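Local coordinates for protein CAS6A (Thermus thermophilus, PDB 4C97) that probably acts as a CRISPR-associated endoribonuclease of the Cas6 family, cutting precursor CRISPR RNA into guide units for antiviral defence, at residues A[129-140]-A[184-195]. The protein carries 1 engineered substitution. Residues are numbered along the deposited sequence; the frame is centred on the assembly and turned at random.
Sequences PTFFRRKGVHYP and TLPARTEVDTAG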
ATOM      1  N   PRO A 129       8.548  -3.971  -5.416  1.00 10.47           N
ATOM      2  CA  PRO A 129       8.105  -4.622  -6.657  1.00 13.14           C
ATOM      3  C   PRO A 129       6.599  -4.875  -6.674  1.00  9.37           C
ATOM      4  O   PRO A 129       6.040  -5.381  -5.704  1.00 10.18           O
ATOM      5  CB  PRO A 129       8.911  -5.929  -6.666  1.00 10.72           C
ATOM      6  CG  PRO A 129      10.152  -5.588  -5.881  1.00 12.11           C
ATOM      7  CD  PRO A 129       9.645  -4.709  -4.764  1.00 10.37           C
ATOM      8  N   THR A 130       5.962  -4.495  -7.774  1.00  8.99           N
ATOM      9  CA  THR A 130       4.514  -4.507  -7.900  1.00  8.87           C
ATOM     10  C   THR A 130       4.103  -5.423  -9.038  1.00  9.00           C
ATOM     11  O   THR A 130       4.651  -5.341 -10.150  1.00  9.00           O
ATOM     12  CB  THR A 130       4.005  -3.073  -8.143  1.00  8.54           C
ATOM     13  OG1 THR A 130       4.394  -2.216  -7.051  1.00  8.89           O
ATOM     14  CG2 THR A 130       2.510  -3.045  -8.293  1.00 10.51           C
ATOM     15  N   PHE A 131       3.157  -6.319  -8.771  1.00  9.89           N
ATOM     16  CA  PHE A 131       2.695  -7.269  -9.768  1.00 11.33           C
ATOM     17  C   PHE A 131       1.251  -7.686  -9.517  1.00 10.53           C
ATOM     18  O   PHE A 131       0.652  -7.355  -8.471  1.00 10.73           O
ATOM     19  CB  PHE A 131       3.645  -8.487  -9.861  1.00 10.63           C
ATOM     20  CG  PHE A 131       3.807  -9.245  -8.563  1.00 10.30           C
ATOM     21  CD1 PHE A 131       2.956 -10.291  -8.254  1.00 13.60           C
ATOM     22  CD2 PHE A 131       4.822  -8.927  -7.668  1.00 11.69           C
ATOM     23  CE1 PHE A 131       3.107 -11.005  -7.070  1.00 15.07           C
ATOM     24  CE2 PHE A 131       4.959  -9.641  -6.477  1.00 13.19           C
ATOM     25  CZ  PHE A 131       4.102 -10.662  -6.193  1.00 15.32           C
ATOM     26  N   PHE A 132       0.698  -8.402 -10.491  1.00 10.45           N
ATOM     27  CA  PHE A 132      -0.722  -8.761 -10.524  1.00 12.63           C
ATOM     28  C   PHE A 132      -0.858 -10.203 -10.907  1.00 11.25           C
ATOM     29  O   PHE A 132      -0.004 -10.764 -11.568  1.00 14.76           O
ATOM     30  CB  PHE A 132      -1.459  -7.869 -11.557  1.00 12.29           C
ATOM     31  CG  PHE A 132      -1.234  -6.429 -11.313  1.00 10.26           C
ATOM     32  CD1 PHE A 132      -2.047  -5.735 -10.435  1.00 12.16           C
ATOM     33  CD2 PHE A 132      -0.136  -5.783 -11.866  1.00 10.04           C
ATOM     34  CE1 PHE A 132      -1.798  -4.422 -10.156  1.00  9.71           C
ATOM     35  CE2 PHE A 132       0.113  -4.487 -11.599  1.00 10.31           C
ATOM     36  CZ  PHE A 132      -0.717  -3.787 -10.721  1.00  8.87           C
ATOM     37  N   ARG A 133      -1.924 -10.839 -10.441  1.00 16.80           N
ATOM     38  CA  ARG A 133      -2.156 -12.225 -10.804  1.00 26.25           C
ATOM     39  C   ARG A 133      -3.021 -12.243 -12.051  1.00 23.59           C
ATOM     40  O   ARG A 133      -4.081 -11.642 -12.074  1.00 28.26           O
ATOM     41  CB  ARG A 133      -2.836 -12.986  -9.670  1.00 33.53           C
ATOM     42  CG  ARG A 133      -2.960 -14.486  -9.945  1.00 55.53           C
ATOM     43  CD  ARG A 133      -3.444 -15.245  -8.714  1.00 62.88           C
ATOM     44  NE  ARG A 133      -3.628 -16.678  -8.958  1.00 59.23           N
ATOM     45  CZ  ARG A 133      -2.639 -17.548  -9.158  1.00 63.20           C
ATOM     46  NH1 ARG A 133      -1.373 -17.140  -9.173  1.00 62.16           N
ATOM     47  NH2 ARG A 133      -2.921 -18.832  -9.358  1.00 60.30           N
ATOM     48  N   ARG A 134      -2.553 -12.913 -13.094  1.00 21.09           N
ATOM     49  CA  ARG A 134      -3.359 -13.097 -14.285  1.00 32.91           C
ATOM     50  C   ARG A 134      -3.170 -14.521 -14.772  1.00 41.73           C
ATOM     51  O   ARG A 134      -2.053 -14.950 -15.051  1.00 47.09           O
ATOM     52  CB  ARG A 134      -2.982 -12.067 -15.362  1.00 44.29           C
ATOM     53  CG  ARG A 134      -1.609 -12.286 -16.023  1.00 58.36           C
ATOM     54  CD  ARG A 134      -1.461 -11.579 -17.351  1.00 57.03           C
ATOM     55  NE  ARG A 134      -2.179 -10.310 -17.379  1.00 45.08           N
ATOM     56  CZ  ARG A 134      -2.361  -9.591 -18.481  1.00 50.50           C
ATOM     57  NH1 ARG A 134      -1.905 -10.032 -19.653  1.00 49.92           N
ATOM     58  NH2 ARG A 134      -3.021  -8.448 -18.409  1.00 48.02           N
ATOM     59  N   LYS A 135      -4.256 -15.283 -14.803  1.00 38.98           N
ATOM     60  CA  LYS A 135      -4.225 -16.601 -15.400  1.00 34.98           C
ATOM     61  C   LYS A 135      -3.171 -17.496 -14.761  1.00 42.02           C
ATOM     62  O   LYS A 135      -2.403 -18.155 -15.454  1.00 50.35           O
ATOM     63  CB  LYS A 135      -3.962 -16.451 -16.891  1.00 45.31           C
ATOM     64  CG  LYS A 135      -4.710 -15.276 -17.506  1.00 55.20           C
ATOM     65  CD  LYS A 135      -4.292 -15.058 -18.948  1.00 65.62           C
ATOM     66  CE  LYS A 135      -5.476 -15.127 -19.901  1.00 66.69           C
ATOM     67  NZ  LYS A 135      -5.896 -13.775 -20.340  1.00 68.91           N
ATOM     68  N   GLY A 136      -3.138 -17.502 -13.435  1.00 28.22           N
ATOM     69  CA  GLY A 136      -2.203 -18.324 -12.698  1.00 32.12           C
ATOM     70  C   GLY A 136      -0.753 -17.968 -12.917  1.00 33.57           C
ATOM     71  O   GLY A 136       0.131 -18.756 -12.578  1.00 47.18           O
ATOM     72  N   VAL A 137      -0.496 -16.787 -13.475  1.00 29.75           N
ATOM     73  CA  VAL A 137       0.862 -16.279 -13.499  1.00 21.38           C
ATOM     74  C   VAL A 137       0.866 -14.854 -12.963  1.00 22.85           C
ATOM     75  O   VAL A 137      -0.146 -14.149 -12.987  1.00 26.31           O
ATOM     76  CB  VAL A 137       1.538 -16.365 -14.895  1.00 34.14           C
ATOM     77  CG1 VAL A 137       1.293 -17.737 -15.533  1.00 37.04           C
ATOM     78  CG2 VAL A 137       1.095 -15.237 -15.813  1.00 37.49           C
ATOM     79  N   HIS A 138       2.013 -14.458 -12.453  1.00 17.57           N
ATOM     80  CA  HIS A 138       2.198 -13.091 -12.006  1.00 15.36           C
ATOM     81  C   HIS A 138       2.674 -12.242 -13.175  1.00 15.14           C
ATOM     82  O   HIS A 138       3.478 -12.682 -13.978  1.00 19.70           O
ATOM     83  CB  HIS A 138       3.193 -13.060 -10.864  1.00 16.60           C
ATOM     84  CG  HIS A 138       2.632 -13.594  -9.582  1.00 19.27           C
ATOM     85  ND1 HIS A 138       3.348 -14.405  -8.736  1.00 20.87           N
ATOM     86  CD2 HIS A 138       1.422 -13.404  -9.004  1.00 25.04           C
ATOM     87  CE1 HIS A 138       2.592 -14.714  -7.692  1.00 19.35           C
ATOM     88  NE2 HIS A 138       1.432 -14.108  -7.823  1.00 25.77           N
ATOM     89  N   TYR A 139       2.157 -11.015 -13.243  1.00 11.12           N
ATOM     90  CA  TYR A 139       2.382 -10.106 -14.381  1.00 12.50           C
ATOM     91  C   TYR A 139       2.819  -8.769 -13.809  1.00 11.51           C
ATOM     92  O   TYR A 139       2.132  -8.213 -12.928  1.00 11.02           O
ATOM     93  CB  TYR A 139       1.078  -9.946 -15.151  1.00 10.99           C
ATOM     94  CG  TYR A 139       1.087  -9.007 -16.345  1.00 10.79           C
ATOM     95  CD1 TYR A 139       1.666  -9.370 -17.533  1.00 11.87           C
ATOM     96  CD2 TYR A 139       0.431  -7.790 -16.294  1.00 10.46           C
ATOM     97  CE1 TYR A 139       1.624  -8.533 -18.627  1.00 12.15           C
ATOM     98  CE2 TYR A 139       0.363  -6.956 -17.406  1.00 10.42           C
ATOM     99  CZ  TYR A 139       0.979  -7.324 -18.557  1.00 11.32           C
ATOM    100  OH  TYR A 139       0.916  -6.478 -19.656  1.00 11.56           O
ATOM    101  N   PRO A 140       3.954  -8.237 -14.289  1.00  9.93           N
ATOM    102  CA  PRO A 140       4.588  -7.119 -13.606  1.00  9.52           C
ATOM    103  C   PRO A 140       4.352  -5.770 -14.264  1.00 11.60           C
ATOM    104  O   PRO A 140       4.967  -4.815 -13.820  1.00 14.05           O
ATOM    105  CB  PRO A 140       6.073  -7.482 -13.729  1.00 12.27           C
ATOM    106  CG  PRO A 140       6.145  -8.007 -15.126  1.00 11.18           C
ATOM    107  CD  PRO A 140       4.909  -8.892 -15.217  1.00 12.15           C
ATOM    108  N   THR A 184      11.735  -3.915 -13.665  1.00 12.18           N
ATOM    109  CA  THR A 184      11.240  -4.987 -12.837  1.00 11.77           C
ATOM    110  C   THR A 184      12.367  -5.608 -12.032  1.00 16.12           C
ATOM    111  O   THR A 184      13.520  -5.696 -12.480  1.00 14.38           O
ATOM    112  CB  THR A 184      10.515  -6.034 -13.672  1.00 12.06           C
ATOM    113  OG1 THR A 184      11.393  -6.490 -14.703  1.00 13.47           O
ATOM    114  CG2 THR A 184       9.241  -5.455 -14.265  1.00 14.52           C
ATOM    115  N   LEU A 185      12.023  -6.023 -10.819  1.00 14.00           N
ATOM    116  CA  LEU A 185      12.971  -6.653  -9.918  1.00 14.67           C
ATOM    117  C   LEU A 185      12.372  -7.972  -9.445  1.00 17.05           C
ATOM    118  O   LEU A 185      11.153  -8.116  -9.369  1.00 13.85           O
ATOM    119  CB  LEU A 185      13.255  -5.765  -8.694  1.00 17.12           C
ATOM    120  CG  LEU A 185      13.920  -4.400  -8.907  1.00 21.75           C
ATOM    121  CD1 LEU A 185      14.026  -3.655  -7.578  1.00 26.00           C
ATOM    122  CD2 LEU A 185      15.298  -4.531  -9.562  1.00 27.11           C
ATOM    123  N   PRO A 186      13.232  -8.954  -9.136  1.00 18.97           N
ATOM    124  CA  PRO A 186      12.669 -10.236  -8.705  1.00 17.41           C
ATOM    125  C   PRO A 186      11.942 -10.165  -7.383  1.00 14.08           C
ATOM    126  O   PRO A 186      12.335  -9.437  -6.473  1.00 14.98           O
ATOM    127  CB  PRO A 186      13.907 -11.124  -8.537  1.00 26.08           C
ATOM    128  CG  PRO A 186      14.929 -10.546  -9.439  1.00 32.60           C
ATOM    129  CD  PRO A 186      14.687  -9.042  -9.357  1.00 26.77           C
ATOM    130  N   ALA A 187      10.861 -10.919  -7.291  1.00 15.63           N
ATOM    131  CA  ALA A 187      10.129 -11.090  -6.048  1.00 14.00           C
ATOM    132  C   ALA A 187      10.609 -12.394  -5.453  1.00 13.52           C
ATOM    133  O   ALA A 187      10.165 -13.465  -5.846  1.00 14.31           O
ATOM    134  CB  ALA A 187       8.651 -11.137  -6.323  1.00 11.78           C
ATOM    135  N   ARG A 188      11.540 -12.294  -4.513  1.00 14.03           N
ATOM    136  CA  ARG A 188      12.344 -13.447  -4.127  1.00 15.48           C
ATOM    137  C   ARG A 188      11.559 -14.495  -3.338  1.00 15.79           C
ATOM    138  O   ARG A 188      11.999 -15.640  -3.242  1.00 17.62           O
ATOM    139  CB  ARG A 188      13.603 -13.001  -3.366  1.00 23.73           C
ATOM    140  CG  ARG A 188      14.658 -12.239  -4.197  1.00 29.00           C
ATOM    141  CD  ARG A 188      15.417 -13.115  -5.216  1.00 63.47           C
ATOM    142  NE  ARG A 188      16.598 -12.438  -5.773  1.00 62.23           N
ATOM    143  CZ  ARG A 188      17.101 -12.652  -6.990  1.00 66.67           C
ATOM    144  NH1 ARG A 188      16.533 -13.517  -7.818  1.00 64.45           N
ATOM    145  NH2 ARG A 188      18.179 -11.989  -7.393  1.00 69.06           N
ATOM    146  N   THR A 189      10.400 -14.129  -2.785  1.00 14.75           N
ATOM    147  CA  THR A 189       9.557 -15.104  -2.095  1.00 15.17           C
ATOM    148  C   THR A 189       8.710 -15.913  -3.070  1.00 15.44           C
ATOM    149  O   THR A 189       8.080 -16.884  -2.690  1.00 16.15           O
ATOM    150  CB  THR A 189       8.590 -14.414  -1.108  1.00 14.22           C
ATOM    151  OG1 THR A 189       7.761 -13.514  -1.835  1.00 15.80           O
ATOM    152  CG2 THR A 189       9.359 -13.635  -0.056  1.00 16.86           C
ATOM    153  N   GLU A 190       8.704 -15.506  -4.333  1.00 15.07           N
ATOM    154  CA  GLU A 190       7.811 -16.091  -5.319  1.00 15.37           C
ATOM    155  C   GLU A 190       8.569 -16.883  -6.353  1.00 18.55           C
ATOM    156  O   GLU A 190       9.796 -16.779  -6.468  1.00 17.30           O
ATOM    157  CB  GLU A 190       7.005 -14.983  -6.015  1.00 14.63           C
ATOM    158  CG  GLU A 190       6.265 -14.106  -5.043  1.00 12.85           C
ATOM    159  CD  GLU A 190       5.384 -14.908  -4.104  1.00 13.29           C
ATOM    160  OE1 GLU A 190       4.560 -15.695  -4.613  1.00 20.25           O
ATOM    161  OE2 GLU A 190       5.561 -14.775  -2.874  1.00 16.06           O
ATOM    162  N   VAL A 191       7.815 -17.696  -7.088  1.00 23.91           N
ATOM    163  CA  VAL A 191       8.331 -18.470  -8.198  1.00 20.20           C
ATOM    164  C   VAL A 191       8.107 -17.700  -9.494  1.00 21.84           C
ATOM    165  O   VAL A 191       6.981 -17.312  -9.796  1.00 23.64           O
ATOM    166  CB  VAL A 191       7.599 -19.837  -8.327  1.00 23.79           C
ATOM    167  CG1 VAL A 191       8.212 -20.682  -9.442  1.00 28.23           C
ATOM    168  CG2 VAL A 191       7.616 -20.612  -6.992  1.00 26.40           C
ATOM    169  N   ASP A 192       9.185 -17.502 -10.243  1.00 21.18           N
ATOM    170  CA  ASP A 192       9.138 -16.915 -11.578  1.00 23.21           C
ATOM    171  C   ASP A 192       8.335 -15.632 -11.603  1.00 19.60           C
ATOM    172  O   ASP A 192       7.478 -15.465 -12.457  1.00 26.15           O
ATOM    173  CB  ASP A 192       8.518 -17.882 -12.606  1.00 37.86           C
ATOM    174  CG  ASP A 192       9.300 -19.176 -12.761  1.00 62.42           C
ATOM    175  OD1 ASP A 192      10.545 -19.143 -12.645  1.00 76.32           O
ATOM    176  OD2 ASP A 192       8.669 -20.229 -13.021  1.00 56.94           O
ATOM    177  N   THR A 193       8.589 -14.745 -10.647  1.00 15.98           N
ATOM    178  CA  THR A 193       7.834 -13.516 -10.522  1.00 14.33           C
ATOM    179  C   THR A 193       8.762 -12.331 -10.374  1.00 17.05           C
ATOM    180  O   THR A 193       9.680 -12.358  -9.568  1.00 15.27           O
ATOM    181  CB  THR A 193       6.917 -13.576  -9.292  1.00 13.52           C
ATOM    182  OG1 THR A 193       5.998 -14.660  -9.444  1.00 19.40           O
ATOM    183  CG2 THR A 193       6.137 -12.273  -9.095  1.00 12.83           C
ATOM    184  N   ALA A 194       8.525 -11.299 -11.183  1.00 15.97           N
ATOM    185  CA  ALA A 194       9.153 -10.005 -10.968  1.00 17.23           C
ATOM    186  C   ALA A 194       8.065  -8.975 -10.726  1.00 12.63           C
ATOM    187  O   ALA A 194       6.879  -9.234 -10.969  1.00 13.97           O
ATOM    188  CB  ALA A 194      10.007  -9.602 -12.155  1.00 16.65           C
ATOM    189  N   GLY A 195       8.461  -7.828 -10.183  1.00 11.01           N
ATOM    190  CA  GLY A 195       7.544  -6.730  -9.993  1.00  8.79           C
ATOM    191  C   GLY A 195       8.144  -5.404 -10.402  1.00  8.88           C
ATOM    192  O   GLY A 195       9.350  -5.191 -10.310  1.00 10.99           O
TER
HETATM  193  O   HOH W   1       5.905 -14.442 -14.872  1.00 47.57           O
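Two antiparallel beta hairpins meet by their flanks: the backbones come closest where Pro-129 faces Gly-195, their CA atoms 4.0 Å apart, and separate toward His-138 and Thr-193. One is the 129-140 hairpin, closed by a type I' turn from Arg-134 to Val-137; the other joins strand 176-186 to strand 194-197, the outermost of a five-stranded antiparallel sheet in the Cas6 family region, to whose Phe-196 Thr-130 bonds through its backbone. Thr-193 carries much of the contact, touching both Phe-131 and His-138. Its CG2, set anti to the backbone N, sits over the centre of the Phe-131 ring, 3.6 Å from the centroid and 1° off the normal, a CH-pi contact, and lies 3.5 Å from both CB and ND1 of His-138. The edge of the Phe-131 ring meets Gly-195 CA, Ala-187 CB touches CE2 obliquely, and Tyr-235 adds an edge-to-face contact. Pro-140 CB packs 3.4 Å from Ala-194 O and touches Thr-184 CG2. Phe-131 CE1 lies over the centre of one face of the His-138 imidazole and Thr-193 OG1 sits at its edge; together they probably limit its rotation. A water donates to His-138 O and Asp-192 O. The Thr-193 hydroxyl gives its proton to Val-191 O and accepts from the imidazole: His-138 ND1 reaches Thr-193 OG1 at 2.8 Å, with the oxygen 8° out of the ring plane.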